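Local coordinates for protein citrate lyase (Yersinia pestis, PDB 3QLL) that is a putative citrate lyase beta subunit, encoded in a virulence operon, that probably acts as a magnesium-dependent lyase, at residues Gln145-Leu150 with Thr158-Ile163. Residues are numbered along the deposited sequence; the frame is centred on the assembly and turned at random.
Sequences QILDRL and TRLIGI
Asp148, whose backbone rests against Leu160, turns its carboxylate out of this contact: OD2 is hydrogen-bonded to Thr180 OG1, while OD1 makes a long, weak ion pair with Lys182 NZ. CG stands anti to the backbone N (chi1 -176°), which carries the acid away from Leu160 and over to the chain segment leading into strand 183-188. Between 145-150 and 158-163 themselves no hydrogen bond forms, and the contact is apolar and small, burying 115 Å² in all.

Nearly all of it runs through one methyl. Leu160 CD1 lies 4.0 Å from Asp148 N, a van der Waals approach to the helix backbone. The same methyl is 4.1 Å from Leu147 CB and 4.3 Å from Asp148 CB, so it rests against the helix where two successive residues join. CG of Leu160 lies opposite its carbonyl carbon (chi1 -53°), and CD1 continues away from CA (chi2 -178°), which carries that methyl out to the helix. The other branch, CD2, comes no nearer than 4.4 Å to Leu147 CD1, a looser approach. Behind these methyls the backbones keep their distance, with Asp148 CA 7.7 Å from Leu160 CA.

This is helix-on-barrel packing in a TIM barrel: helix 141-150 is the crossover of a beta-alpha-beta unit joining the adjacent parallel strands 132-135 and 159-164, and it covers their outer side. Leu147 also packs on Leu133 and Leu135 of the first strand and on Ile120 of helix 114-125. Leu160 touches Leu133 as well, while its backbone bonds to Lys182 and Ala184 tie strand 159-164 to the next strand, 183-188.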
ATOM      1  N   GLN A 145     -17.465  16.889   7.738  1.00 37.05           N
ATOM      2  CA  GLN A 145     -17.997  18.230   7.439  1.00 48.13           C
ATOM      3  C   GLN A 145     -19.365  18.484   8.049  1.00 50.34           C
ATOM      4  O   GLN A 145     -19.638  19.576   8.532  1.00 60.23           O
ATOM      5  CB  GLN A 145     -18.040  18.474   5.924  1.00 39.87           C
ATOM      6  CG  GLN A 145     -16.635  18.500   5.403  1.00 42.96           C
ATOM      7  CD  GLN A 145     -16.493  18.215   3.902  1.00 50.64           C
ATOM      8  OE1 GLN A 145     -17.423  17.764   3.227  1.00 54.73           O
ATOM      9  NE2 GLN A 145     -15.288  18.444   3.389  1.00 44.90           N
ATOM     10  N   ILE A 146     -20.168  17.426   8.089  1.00 54.09           N
ATOM     11  CA  ILE A 146     -21.456  17.432   8.756  1.00 58.35           C
ATOM     12  C   ILE A 146     -21.331  17.772  10.236  1.00 54.91           C
ATOM     13  O   ILE A 146     -22.049  18.633  10.727  1.00 60.88           O
ATOM     14  CB  ILE A 146     -22.160  16.086   8.598  1.00 54.67           C
ATOM     15  CG1 ILE A 146     -22.537  15.853   7.142  1.00 61.95           C
ATOM     16  CG2 ILE A 146     -23.397  16.047   9.461  1.00 53.22           C
ATOM     17  CD1 ILE A 146     -23.150  14.488   6.874  1.00 57.51           C
ATOM     18  N   LEU A 147     -20.441  17.076  10.935  1.00 53.30           N
ATOM     19  CA  LEU A 147     -20.152  17.364  12.337  1.00 50.58           C
ATOM     20  C   LEU A 147     -19.656  18.785  12.549  1.00 64.86           C
ATOM     21  O   LEU A 147     -20.101  19.474  13.494  1.00 65.55           O
ATOM     22  CB  LEU A 147     -19.135  16.388  12.881  1.00 47.89           C
ATOM     23  CG  LEU A 147     -19.736  15.186  13.575  1.00 62.25           C
ATOM     24  CD1 LEU A 147     -18.601  14.439  14.259  1.00 70.57           C
ATOM     25  CD2 LEU A 147     -20.833  15.570  14.571  1.00 62.69           C
ATOM     26  N   ASP A 148     -18.714  19.190  11.684  1.00 59.48           N
ATOM     27  CA  ASP A 148     -18.183  20.540  11.665  1.00 57.24           C
ATOM     28  C   ASP A 148     -19.315  21.589  11.604  1.00 64.60           C
ATOM     29  O   ASP A 148     -19.408  22.431  12.504  1.00 55.54           O
ATOM     30  CB  ASP A 148     -17.198  20.695  10.475  1.00 54.49           C
ATOM     31  CG  ASP A 148     -16.514  22.075  10.422  1.00 65.32           C
ATOM     32  OD1 ASP A 148     -16.689  22.855  11.365  1.00 82.43           O
ATOM     33  OD2 ASP A 148     -15.786  22.390   9.441  1.00 65.60           O
ATOM     34  N   ARG A 149     -20.199  21.494  10.609  1.00 57.96           N
ATOM     35  CA  ARG A 149     -21.317  22.449  10.484  1.00 62.83           C
ATOM     36  C   ARG A 149     -22.304  22.368  11.663  1.00 59.39           C
ATOM     37  O   ARG A 149     -22.817  23.385  12.111  1.00 67.77           O
ATOM     38  CB  ARG A 149     -22.070  22.257   9.155  1.00 67.25           C
ATOM     39  CG  ARG A 149     -21.310  22.670   7.907  1.00 72.48           C
ATOM     40  CD  ARG A 149     -21.798  21.830   6.739  1.00 79.89           C
ATOM     41  NE  ARG A 149     -21.046  22.085   5.526  1.00 94.38           N
ATOM     42  CZ  ARG A 149     -21.003  21.250   4.494  1.00101.28           C
ATOM     43  NH1 ARG A 149     -21.680  20.101   4.535  1.00 95.93           N
ATOM     44  NH2 ARG A 149     -20.286  21.566   3.423  1.00102.38           N
ATOM     45  N   LEU A 150     -22.569  21.163  12.158  1.00 56.10           N
ATOM     46  CA  LEU A 150     -23.463  21.028  13.294  1.00 68.34           C
ATOM     47  C   LEU A 150     -22.973  21.760  14.525  1.00 76.46           C
ATOM     48  O   LEU A 150     -23.769  22.320  15.271  1.00 90.06           O
ATOM     49  CB  LEU A 150     -23.679  19.558  13.640  1.00 60.83           C
ATOM     50  CG  LEU A 150     -24.614  18.894  12.628  1.00 59.89           C
ATOM     51  CD1 LEU A 150     -24.727  17.408  12.943  1.00 57.23           C
ATOM     52  CD2 LEU A 150     -25.978  19.623  12.556  1.00 52.59           C
ATOM     53  N   THR A 158     -14.573  23.488  19.292  1.00 77.48           N
ATOM     54  CA  THR A 158     -14.481  22.038  19.408  1.00 73.00           C
ATOM     55  C   THR A 158     -13.828  21.425  18.170  1.00 71.62           C
ATOM     56  O   THR A 158     -14.275  21.644  17.043  1.00 76.06           O
ATOM     57  CB  THR A 158     -15.849  21.407  19.592  1.00 74.50           C
ATOM     58  OG1 THR A 158     -16.395  21.769  20.865  1.00 90.92           O
ATOM     59  CG2 THR A 158     -15.730  19.895  19.469  1.00 64.51           C
ATOM     60  N   ARG A 159     -12.802  20.624  18.389  1.00 59.99           N
ATOM     61  CA  ARG A 159     -12.084  20.011  17.294  1.00 56.35           C
ATOM     62  C   ARG A 159     -12.501  18.564  17.117  1.00 57.19           C
ATOM     63  O   ARG A 159     -13.055  17.961  18.051  1.00 52.23           O
ATOM     64  CB  ARG A 159     -10.571  20.146  17.497  1.00 56.37           C
ATOM     65  CG  ARG A 159     -10.099  21.583  17.377  1.00 55.98           C
ATOM     66  CD  ARG A 159      -8.585  21.648  17.446  1.00 84.09           C
ATOM     67  NE  ARG A 159      -7.946  21.113  16.238  1.00 83.65           N
ATOM     68  CZ  ARG A 159      -7.692  21.829  15.151  1.00 79.12           C
ATOM     69  NH1 ARG A 159      -8.066  23.103  15.112  1.00 92.99           N
ATOM     70  NH2 ARG A 159      -7.098  21.267  14.093  1.00 73.79           N
ATOM     71  N   LEU A 160     -12.262  18.029  15.913  1.00 43.11           N
ATOM     72  CA  LEU A 160     -12.715  16.694  15.567  1.00 42.33           C
ATOM     73  C   LEU A 160     -11.597  15.682  15.520  1.00 49.88           C
ATOM     74  O   LEU A 160     -10.461  16.007  15.213  1.00 51.58           O
ATOM     75  CB  LEU A 160     -13.442  16.696  14.214  1.00 45.13           C
ATOM     76  CG  LEU A 160     -14.574  17.695  14.075  1.00 50.02           C
ATOM     77  CD1 LEU A 160     -15.253  17.558  12.715  1.00 42.48           C
ATOM     78  CD2 LEU A 160     -15.548  17.467  15.217  1.00 47.02           C
ATOM     79  N   ILE A 161     -11.923  14.451  15.870  1.00 48.80           N
ATOM     80  CA  ILE A 161     -11.052  13.318  15.633  1.00 43.70           C
ATOM     81  C   ILE A 161     -11.856  12.239  14.904  1.00 46.68           C
ATOM     82  O   ILE A 161     -12.890  11.788  15.410  1.00 49.34           O
ATOM     83  CB  ILE A 161     -10.518  12.709  16.969  1.00 50.25           C
ATOM     84  CG1 ILE A 161      -9.767  13.758  17.788  1.00 42.65           C
ATOM     85  CG2 ILE A 161      -9.630  11.508  16.685  1.00 48.62           C
ATOM     86  CD1 ILE A 161      -8.471  14.225  17.182  1.00 39.96           C
ATOM     87  N   GLY A 162     -11.380  11.797  13.742  1.00 44.21           N
ATOM     88  CA  GLY A 162     -12.062  10.741  13.008  1.00 39.04           C
ATOM     89  C   GLY A 162     -11.411   9.387  13.287  1.00 42.54           C
ATOM     90  O   GLY A 162     -10.213   9.325  13.590  1.00 39.90           O
ATOM     91  N   ILE A 163     -12.205   8.320  13.308  1.00 44.55           N
ATOM     92  CA  ILE A 163     -11.646   6.968  13.428  1.00 42.56           C
ATOM     93  C   ILE A 163     -11.732   6.266  12.074  1.00 47.82           C
ATOM     94  O   ILE A 163     -12.825   6.095  11.520  1.00 43.79           O
ATOM     95  CB  ILE A 163     -12.363   6.119  14.486  1.00 39.27           C
ATOM     96  CG1 ILE A 163     -12.295   6.794  15.850  1.00 43.49           C
ATOM     97  CG2 ILE A 163     -11.782   4.696  14.538  1.00 44.08           C
ATOM     98  CD1 ILE A 163     -12.957   5.977  16.934  1.00 38.50           C
TER